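Local coordinates for protein phosphoserine phosphatase RsbX (Bacillus subtilis, PDB 3W42) that dephosphorylates the stressosome protein RsbS and so acts as a negative regulator of the general stress sigma factor sigma-B, at residues F102-F112 / F122-L131; I24-K32 / K188-G196. All coordinates share one frame; numbering follows the deposited sequence.

How the contacts relate
Both contacts belong to the alpha-beta beta-alpha sandwich of a PPM-type phosphatase, in which two antiparallel sheets lie against each other. Contact 2 bridges these sheets directly, with 27-32 on the edge strand of one and 191-196 inside the other. Contact 1 reaches both as well: strand 101-107 belongs to the first, strand 111-115 to the second, and 122-131 is mostly the loop after strand 121-122. Along the chain, contact 1 is nested within the span that contact 2 closes. Their centres lie about 15 Å apart and their nearest atoms about 7 Å, without touching. Each approaches the manganese site: contact 2 supplies the ligand Asp189, and in contact 1 Asn109 bonds to the ligand Asp156.

Contact 1 (F102-F112 / F122-L131); sequences FTYCSVGNVRF and FYPLPISGYL
The carbonyl oxygen of Pro124 is gripped twice: Arg111 NH2 donates to Pro124 O at 3.0 Å, 156° at the hydrogen, and a water that also accepts from Arg111 NE and Phe112 N donates to it. The Arg111 chain, bent twice along its length, brings the guanidinium over the loop, where Pro126 CD lies over the centre of one face, 3.5 Å from Arg111 CZ. The Tyr123 ring crosses the guanidinium with planes 46° apart, Tyr123 CE1 being 3.4 Å from Arg111 NH2.

A second water joins Ser106 OG, Gly108 O and Ile127 N, tying the strand end to the loop; Ser106 OG is also bonded to Ser91 OG and Ala90 O. Beside it, Gly108 N makes a weak, bent bond to Ile127 O. Further on, Val107 packs CG2 on Leu131 CD2 at 3.7 Å and lays CG1 against the Tyr130 backbone.

At the other end three phenylalanines gather. Phe122, with CG trans to its backbone N, puts the CD2-CE2 edge of its ring against Phe112, CD2 to Phe112 CE2 being 3.6 Å with the planes at 73°. Phe102 approaches the same CD2-CE2 bond obliquely from above the ring plane, on the side away from Pro124. Pro124 CD rests over the other face of the Phe122 ring, which also stacks with His141.

Strands 101-107 and 111-115 lie in opposite sheets of the PPM-type sandwich, so this aromatic cluster packs between the two layers, at the edge where strand 121-122 ends the second sheet, while the turn joining them holds Asn109, which bonds to the manganese ligand Asp156.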
loop_
_atom_site.group_PDB
_atom_site.type_symbol
_atom_site.label_atom_id
_atom_site.label_comp_id
_atom_site.label_asym_id
_atom_site.label_seq_id
_atom_site.Cartn_x
_atom_site.Cartn_y
_atom_site.Cartn_z
ATOM N N PHE A 102 -11.767 3.424 -7.758
ATOM C CA PHE A 102 -10.376 3.456 -7.410
ATOM C C PHE A 102 -9.500 3.380 -8.611
ATOM O O PHE A 102 -9.882 2.832 -9.659
ATOM C CB PHE A 102 -10.045 2.353 -6.364
ATOM C CG PHE A 102 -10.022 0.953 -6.877
ATOM C CD1 PHE A 102 -8.891 0.391 -7.402
ATOM C CD2 PHE A 102 -11.182 0.189 -6.818
ATOM C CE1 PHE A 102 -8.853 -0.865 -7.816
ATOM C CE2 PHE A 102 -11.175 -1.158 -7.234
ATOM C CZ PHE A 102 -9.965 -1.655 -7.677
ATOM N N THR A 103 -8.274 3.897 -8.457
ATOM C CA THR A 103 -7.269 3.809 -9.477
ATOM C C THR A 103 -5.966 3.310 -8.754
ATOM O O THR A 103 -5.683 3.700 -7.615
ATOM C CB THR A 103 -7.021 5.103 -10.158
ATOM O OG1 THR A 103 -6.827 6.169 -9.232
ATOM C CG2 THR A 103 -8.140 5.464 -11.154
ATOM N N TYR A 104 -5.214 2.474 -9.427
ATOM C CA TYR A 104 -4.089 1.781 -8.823
ATOM C C TYR A 104 -2.985 1.594 -9.798
ATOM O O TYR A 104 -3.205 1.166 -10.951
ATOM C CB TYR A 104 -4.570 0.378 -8.317
ATOM C CG TYR A 104 -3.502 -0.451 -7.679
ATOM C CD1 TYR A 104 -3.013 -0.099 -6.406
ATOM C CD2 TYR A 104 -2.924 -1.524 -8.337
ATOM C CE1 TYR A 104 -2.019 -0.873 -5.807
ATOM C CE2 TYR A 104 -1.905 -2.280 -7.736
ATOM C CZ TYR A 104 -1.473 -1.934 -6.466
ATOM O OH TYR A 104 -0.483 -2.634 -5.827
ATOM N N CYS A 105 -1.744 1.851 -9.372
ATOM C CA CYS A 105 -0.576 1.622 -10.191
ATOM C C CYS A 105 0.541 1.168 -9.274
ATOM O O CYS A 105 0.736 1.721 -8.194
ATOM C CB CYS A 105 -0.195 2.837 -10.969
ATOM S SG CYS A 105 1.091 2.640 -12.203
ATOM N N SER A 106 1.325 0.193 -9.732
ATOM C CA SER A 106 2.352 -0.459 -8.929
ATOM C C SER A 106 3.488 -0.933 -9.795
ATOM O O SER A 106 3.279 -1.341 -10.957
ATOM C CB SER A 106 1.671 -1.626 -8.229
ATOM O OG SER A 106 2.561 -2.397 -7.465
ATOM N N VAL A 107 4.696 -0.966 -9.212
ATOM C CA VAL A 107 5.820 -1.716 -9.781
ATOM C C VAL A 107 6.500 -2.450 -8.620
ATOM O O VAL A 107 6.867 -1.814 -7.637
ATOM C CB VAL A 107 6.833 -0.828 -10.506
ATOM C CG1 VAL A 107 8.024 -1.636 -10.993
ATOM C CG2 VAL A 107 6.143 -0.087 -11.695
ATOM N N GLY A 108 6.663 -3.756 -8.768
ATOM C CA GLY A 108 7.345 -4.527 -7.772
ATOM C C GLY A 108 6.440 -5.388 -6.952
ATOM O O GLY A 108 5.392 -5.839 -7.399
ATOM N N ASN A 109 6.890 -5.714 -5.731
ATOM C CA ASN A 109 6.331 -6.776 -4.924
ATOM C C ASN A 109 5.515 -6.291 -3.751
ATOM O O ASN A 109 5.194 -7.107 -2.867
ATOM C CB ASN A 109 7.432 -7.758 -4.498
ATOM C CG ASN A 109 8.332 -7.156 -3.447
ATOM O OD1 ASN A 109 8.317 -5.934 -3.216
ATOM N ND2 ASN A 109 9.110 -8.028 -2.822
ATOM N N VAL A 110 5.087 -5.048 -3.747
ATOM C CA VAL A 110 4.115 -4.588 -2.795
ATOM C C VAL A 110 2.748 -4.943 -3.320
ATOM O O VAL A 110 2.403 -4.624 -4.485
ATOM C CB VAL A 110 4.251 -3.014 -2.572
ATOM C CG1 VAL A 110 3.211 -2.525 -1.576
ATOM C CG2 VAL A 110 5.651 -2.670 -2.110
ATOM N N ARG A 111 1.975 -5.701 -2.572
ATOM C CA ARG A 111 0.750 -6.329 -3.048
ATOM C C ARG A 111 -0.490 -5.563 -2.619
ATOM O O ARG A 111 -0.510 -4.944 -1.562
ATOM C CB ARG A 111 0.664 -7.734 -2.541
ATOM C CG ARG A 111 1.884 -8.678 -2.890
ATOM C CD ARG A 111 2.213 -8.692 -4.312
ATOM N NE ARG A 111 1.170 -9.259 -5.142
ATOM C CZ ARG A 111 0.978 -10.562 -5.387
ATOM N NH1 ARG A 111 1.894 -11.452 -4.947
ATOM N NH2 ARG A 111 -0.058 -10.955 -6.128
ATOM N N PHE A 112 -1.517 -5.638 -3.434
ATOM C CA PHE A 112 -2.800 -5.022 -3.185
ATOM C C PHE A 112 -3.880 -6.049 -3.465
ATOM O O PHE A 112 -3.884 -6.712 -4.514
ATOM C CB PHE A 112 -3.004 -3.812 -4.129
ATOM C CG PHE A 112 -4.355 -3.170 -4.111
ATOM C CD1 PHE A 112 -5.027 -2.821 -2.946
ATOM C CD2 PHE A 112 -4.962 -2.775 -5.312
ATOM C CE1 PHE A 112 -6.225 -2.140 -2.995
ATOM C CE2 PHE A 112 -6.150 -2.107 -5.373
ATOM C CZ PHE A 112 -6.813 -1.782 -4.203
ATOM N N PHE A 122 -10.131 -8.183 -6.470
ATOM C CA PHE A 122 -9.103 -7.602 -7.314
ATOM C C PHE A 122 -7.785 -7.936 -6.659
ATOM O O PHE A 122 -7.547 -7.516 -5.519
ATOM C CB PHE A 122 -9.297 -6.119 -7.446
ATOM C CG PHE A 122 -8.213 -5.479 -8.308
ATOM C CD1 PHE A 122 -7.991 -5.904 -9.594
ATOM C CD2 PHE A 122 -7.335 -4.544 -7.764
ATOM C CE1 PHE A 122 -6.949 -5.374 -10.390
ATOM C CE2 PHE A 122 -6.352 -3.934 -8.576
ATOM C CZ PHE A 122 -6.167 -4.340 -9.889
ATOM N N TYR A 123 -6.927 -8.677 -7.334
ATOM C CA TYR A 123 -5.719 -9.226 -6.732
ATOM C C TYR A 123 -4.694 -9.353 -7.852
ATOM O O TYR A 123 -4.334 -10.465 -8.301
ATOM C CB TYR A 123 -5.973 -10.575 -6.053
ATOM C CG TYR A 123 -4.859 -11.040 -5.111
ATOM C CD1 TYR A 123 -3.587 -10.489 -4.986
ATOM C CD2 TYR A 123 -5.191 -12.072 -4.270
ATOM C CE1 TYR A 123 -2.662 -11.070 -4.015
ATOM C CE2 TYR A 123 -4.315 -12.651 -3.350
ATOM C CZ TYR A 123 -3.035 -12.119 -3.244
ATOM O OH TYR A 123 -2.064 -12.554 -2.331
ATOM N N PRO A 124 -4.169 -8.229 -8.311
ATOM C CA PRO A 124 -3.227 -8.269 -9.385
ATOM C C PRO A 124 -1.947 -9.024 -9.050
ATOM O O PRO A 124 -1.466 -8.946 -7.930
ATOM C CB PRO A 124 -2.948 -6.787 -9.709
ATOM C CG PRO A 124 -3.264 -6.107 -8.449
ATOM C CD PRO A 124 -4.428 -6.844 -7.873
ATOM N N LEU A 125 -1.350 -9.643 -10.039
ATOM C CA LEU A 125 -0.033 -10.207 -9.882
ATOM C C LEU A 125 0.968 -9.101 -9.737
ATOM O O LEU A 125 0.809 -7.982 -10.241
ATOM C CB LEU A 125 0.350 -11.013 -11.110
ATOM C CG LEU A 125 -0.461 -12.270 -11.282
ATOM C CD1 LEU A 125 0.134 -12.965 -12.511
ATOM C CD2 LEU A 125 -0.432 -13.124 -9.955
ATOM N N PRO A 126 2.093 -9.384 -9.038
ATOM C CA PRO A 126 3.160 -8.377 -8.897
ATOM C C PRO A 126 3.791 -8.082 -10.240
ATOM O O PRO A 126 3.953 -9.010 -11.043
ATOM C CB PRO A 126 4.111 -9.010 -7.891
ATOM C CG PRO A 126 3.978 -10.487 -8.135
ATOM C CD PRO A 126 2.551 -10.692 -8.540
ATOM N N ILE A 127 4.145 -6.859 -10.515
ATOM C CA ILE A 127 4.875 -6.416 -11.686
ATOM C C ILE A 127 6.379 -6.620 -11.389
ATOM O O ILE A 127 6.874 -6.107 -10.382
ATOM C CB ILE A 127 4.496 -4.938 -11.999
ATOM C CG1 ILE A 127 2.990 -4.801 -12.330
ATOM C CG2 ILE A 127 5.421 -4.379 -13.025
ATOM C CD1 ILE A 127 2.596 -5.326 -13.702
ATOM N N SER A 128 7.110 -7.275 -12.250
ATOM C CA SER A 128 8.531 -7.512 -12.030
ATOM C C SER A 128 9.302 -6.255 -12.010
ATOM O O SER A 128 8.960 -5.236 -12.583
ATOM C CB SER A 128 9.077 -8.496 -13.094
ATOM O OG SER A 128 8.910 -7.944 -14.403
ATOM N N GLY A 129 10.440 -6.354 -11.324
ATOM C CA GLY A 129 11.377 -5.257 -11.237
ATOM C C GLY A 129 11.048 -4.304 -10.075
ATOM O O GLY A 129 10.525 -4.672 -9.068
ATOM N N TYR A 130 11.471 -3.069 -10.260
ATOM C CA TYR A 130 11.343 -2.053 -9.235
ATOM C C TYR A 130 11.447 -0.693 -9.869
ATOM O O TYR A 130 11.843 -0.579 -11.045
ATOM C CB TYR A 130 12.418 -2.234 -8.093
ATOM C CG TYR A 130 13.830 -2.074 -8.507
ATOM C CD1 TYR A 130 14.528 -3.155 -9.053
ATOM C CD2 TYR A 130 14.503 -0.875 -8.313
ATOM C CE1 TYR A 130 15.882 -2.973 -9.416
ATOM C CE2 TYR A 130 15.808 -0.731 -8.674
ATOM C CZ TYR A 130 16.499 -1.758 -9.242
ATOM O OH TYR A 130 17.825 -1.621 -9.623
ATOM N N LEU A 131 11.132 0.345 -9.149
ATOM C CA LEU A 131 11.337 1.692 -9.613
ATOM C C LEU A 131 12.798 2.021 -9.425
ATOM O O LEU A 131 13.303 2.175 -8.319
ATOM C CB LEU A 131 10.481 2.686 -8.843
ATOM C CG LEU A 131 8.973 2.483 -8.929
ATOM C CD1 LEU A 131 8.226 3.458 -8.070
ATOM C CD2 LEU A 131 8.429 2.556 -10.362
HETATM O O HOH W 1 3.367 -4.530 -8.881
HETATM O O HOH W 2 -0.715 -7.189 -5.916
#

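Contact 2 (I24-K32 / K188-G196); sequences ICGDSFFMK and KDDLTYILG
Strands 27-32 and 191-196 run nearly parallel, their axes 17° apart and 7.6 Å at closest approach; the strands themselves meet through side chains, as members of two different sheets. Just before the first strand, the backbone Gly26 N donates to Asp190 OD2 at 2.8 Å, reaching that oxygen from above the carboxylate plane. The Asp27 and Asp190 side chains pass side by side, heading opposite ways, carboxylate planes 76° apart; a water lies within hydrogen-bonding distance of both Asp27 OD1 and Asp190 OD2, and another links Asp27 OD1 to Asp190 O. Thr192 OG1 donates to the anti lone pair of Asp27 OD2 at 2.7 Å, a position set by its chi1 of -54°, which leaves CG2 for the ring of Phe29. Thr155 OG1 also bonds to Asp27 OD2, so this buried oxygen has two partners. Beyond these polar groups the interface turns apolar: in the conformer described, the folded-back Met31 chain brings CE to 3.6 Å from Ile194 CG2.

Asp189, just before the strand, binds manganese with Asp44 and Asp156. Strand 37-45 pairs with 27-33 and also receives Ile194, Phe29 packs on strand 10-17, and helix 49-65 covers Phe30 from outside its sheet.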
loop_
_atom_site.group_PDB
_atom_site.type_symbol
_atom_site.label_atom_id
_atom_site.label_comp_id
_atom_site.label_asym_id
_atom_site.label_seq_id
_atom_site.Cartn_x
_atom_site.Cartn_y
_atom_site.Cartn_z
ATOM N N ILE A 24 16.442 1.313 11.635
ATOM C CA ILE A 24 15.941 2.114 10.510
ATOM C C ILE A 24 15.070 1.224 9.617
ATOM O O ILE A 24 15.519 0.278 9.039
ATOM C CB ILE A 24 17.020 2.748 9.692
ATOM C CG1 ILE A 24 17.816 3.672 10.639
ATOM C CG2 ILE A 24 16.455 3.526 8.506
ATOM C CD1 ILE A 24 16.804 4.737 11.497
ATOM N N CYS A 25 13.786 1.612 9.456
ATOM C CA CYS A 25 12.848 0.869 8.580
ATOM C C CYS A 25 13.150 1.227 7.147
ATOM O O CYS A 25 13.347 2.400 6.787
ATOM C CB CYS A 25 11.457 1.255 8.972
ATOM S SG CYS A 25 10.199 0.191 8.241
ATOM N N GLY A 26 13.168 0.229 6.280
ATOM C CA GLY A 26 13.279 0.458 4.844
ATOM C C GLY A 26 11.960 0.615 4.124
ATOM O O GLY A 26 11.994 0.991 2.942
ATOM N N ASP A 27 10.853 0.351 4.785
ATOM C CA ASP A 27 9.534 0.523 4.232
ATOM C C ASP A 27 9.051 1.943 4.536
ATOM O O ASP A 27 9.362 2.506 5.586
ATOM C CB ASP A 27 8.497 -0.414 4.834
ATOM C CG ASP A 27 8.583 -1.924 4.502
ATOM O OD1 ASP A 27 9.436 -2.317 3.700
ATOM O OD2 ASP A 27 7.743 -2.654 5.107
ATOM N N SER A 28 8.195 2.491 3.707
ATOM C CA SER A 28 7.504 3.731 4.018
ATOM C C SER A 28 6.035 3.603 3.575
ATOM O O SER A 28 5.632 2.723 2.801
ATOM C CB SER A 28 8.228 4.983 3.455
ATOM O OG SER A 28 9.565 5.222 3.837
ATOM N N PHE A 29 5.218 4.528 4.101
ATOM C CA PHE A 29 3.812 4.638 3.707
ATOM C C PHE A 29 3.411 6.071 3.745
ATOM O O PHE A 29 3.992 6.901 4.413
ATOM C CB PHE A 29 2.923 3.797 4.586
ATOM C CG PHE A 29 2.942 4.295 6.063
ATOM C CD1 PHE A 29 2.118 5.303 6.485
ATOM C CD2 PHE A 29 3.854 3.750 6.969
ATOM C CE1 PHE A 29 2.168 5.756 7.770
ATOM C CE2 PHE A 29 3.887 4.217 8.249
ATOM C CZ PHE A 29 3.102 5.242 8.609
ATOM N N PHE A 30 2.337 6.356 3.024
ATOM C CA PHE A 30 1.635 7.637 3.138
ATOM C C PHE A 30 0.133 7.366 3.038
ATOM O O PHE A 30 -0.292 6.530 2.199
ATOM C CB PHE A 30 2.060 8.654 2.068
ATOM C CG PHE A 30 1.368 9.964 2.284
ATOM C CD1 PHE A 30 1.742 10.764 3.329
ATOM C CD2 PHE A 30 0.286 10.353 1.511
ATOM C CE1 PHE A 30 1.022 11.966 3.575
ATOM C CE2 PHE A 30 -0.391 11.499 1.750
ATOM C CZ PHE A 30 -0.051 12.311 2.768
ATOM N N MET A 31 -0.681 8.049 3.775
ATOM C CA MET A 31 -2.188 7.830 3.853
ATOM C C MET A 31 -2.770 9.240 4.026
ATOM O O MET A 31 -2.437 9.837 5.052
ATOM C CB MET A 31 -2.738 6.991 5.043
ATOM C CG MET A 31 -4.263 7.040 5.267
ATOM S SD MET A 31 -5.271 6.452 3.868
ATOM C CE MET A 31 -4.711 4.962 4.150
ATOM N N LYS A 32 -3.706 9.691 3.216
ATOM C CA LYS A 32 -4.542 10.834 3.575
ATOM C C LYS A 32 -5.900 10.677 2.968
ATOM O O LYS A 32 -6.031 10.415 1.801
ATOM C CB LYS A 32 -3.928 12.136 3.082
ATOM C CG LYS A 32 -4.652 13.386 3.445
ATOM C CD LYS A 32 -4.157 14.540 2.515
ATOM C CE LYS A 32 -2.677 14.982 2.925
ATOM N NZ LYS A 32 -1.829 16.183 2.346
ATOM N N LYS A 188 10.941 -11.124 10.517
ATOM C CA LYS A 188 12.030 -11.460 9.641
ATOM C C LYS A 188 12.396 -10.315 8.646
ATOM O O LYS A 188 13.542 -10.205 8.189
ATOM C CB LYS A 188 11.658 -12.726 8.902
ATOM C CG LYS A 188 12.574 -13.152 7.929
ATOM C CD LYS A 188 12.556 -14.683 7.898
ATOM C CE LYS A 188 12.057 -15.341 9.252
ATOM N NZ LYS A 188 12.554 -14.735 10.562
ATOM N N ASP A 189 11.457 -9.465 8.297
ATOM C CA ASP A 189 11.692 -8.311 7.480
ATOM C C ASP A 189 10.866 -7.177 8.088
ATOM O O ASP A 189 9.969 -7.424 8.881
ATOM C CB ASP A 189 11.220 -8.576 6.015
ATOM C CG ASP A 189 11.593 -7.486 5.009
ATOM O OD1 ASP A 189 12.488 -6.653 5.321
ATOM O OD2 ASP A 189 11.022 -7.507 3.887
ATOM N N ASP A 190 11.132 -5.926 7.672
ATOM C CA ASP A 190 10.179 -4.858 7.858
ATOM C C ASP A 190 8.825 -5.283 7.314
ATOM O O ASP A 190 8.753 -5.920 6.243
ATOM C CB ASP A 190 10.650 -3.625 7.108
ATOM C CG ASP A 190 12.028 -3.092 7.568
ATOM O OD1 ASP A 190 12.326 -3.177 8.768
ATOM O OD2 ASP A 190 12.728 -2.534 6.707
ATOM N N LEU A 191 7.785 -4.941 8.032
ATOM C CA LEU A 191 6.417 -5.366 7.664
ATOM C C LEU A 191 5.541 -4.158 7.762
ATOM O O LEU A 191 5.398 -3.563 8.853
ATOM C CB LEU A 191 5.976 -6.468 8.622
ATOM C CG LEU A 191 4.727 -7.250 8.299
ATOM C CD1 LEU A 191 4.655 -8.514 9.150
ATOM C CD2 LEU A 191 3.479 -6.465 8.469
ATOM N N THR A 192 4.892 -3.780 6.641
ATOM C CA THR A 192 3.973 -2.645 6.531
ATOM C C THR A 192 2.741 -3.076 5.859
ATOM O O THR A 192 2.804 -3.732 4.802
ATOM C CB THR A 192 4.639 -1.477 5.766
ATOM O OG1 THR A 192 5.874 -1.143 6.359
ATOM C CG2 THR A 192 3.770 -0.269 5.765
ATOM N N TYR A 193 1.584 -2.681 6.395
ATOM C CA TYR A 193 0.345 -2.862 5.646
ATOM C C TYR A 193 -0.599 -1.732 5.945
ATOM O O TYR A 193 -0.582 -1.122 7.010
ATOM C CB TYR A 193 -0.318 -4.251 5.881
ATOM C CG TYR A 193 -0.705 -4.608 7.277
ATOM C CD1 TYR A 193 -1.863 -4.150 7.866
ATOM C CD2 TYR A 193 0.077 -5.479 8.016
ATOM C CE1 TYR A 193 -2.217 -4.560 9.162
ATOM C CE2 TYR A 193 -0.294 -5.894 9.273
ATOM C CZ TYR A 193 -1.411 -5.439 9.847
ATOM O OH TYR A 193 -1.738 -5.881 11.117
ATOM N N ILE A 194 -1.473 -1.467 4.966
ATOM C CA ILE A 194 -2.586 -0.546 5.084
ATOM C C ILE A 194 -3.840 -1.341 4.825
ATOM O O ILE A 194 -3.954 -1.990 3.796
ATOM C CB ILE A 194 -2.492 0.625 4.114
ATOM C CG1 ILE A 194 -1.223 1.450 4.286
ATOM C CG2 ILE A 194 -3.758 1.490 4.196
ATOM C CD1 ILE A 194 -1.081 2.646 3.340
ATOM N N LEU A 195 -4.788 -1.298 5.749
ATOM C CA LEU A 195 -6.095 -1.883 5.627
ATOM C C LEU A 195 -7.133 -0.793 5.404
ATOM O O LEU A 195 -7.077 0.263 6.078
ATOM C CB LEU A 195 -6.478 -2.589 6.893
ATOM C CG LEU A 195 -5.684 -3.862 7.179
ATOM C CD1 LEU A 195 -5.874 -4.403 8.546
ATOM C CD2 LEU A 195 -6.279 -5.026 6.106
ATOM N N GLY A 196 -8.151 -1.062 4.602
ATOM C CA GLY A 196 -9.282 -0.191 4.475
ATOM C C GLY A 196 -10.579 -0.985 4.392
ATOM O O GLY A 196 -10.650 -2.060 3.848
HETATM O O HOH W 3 9.409 -5.074 3.674
HETATM O O HOH W 4 12.165 -2.508 4.059
#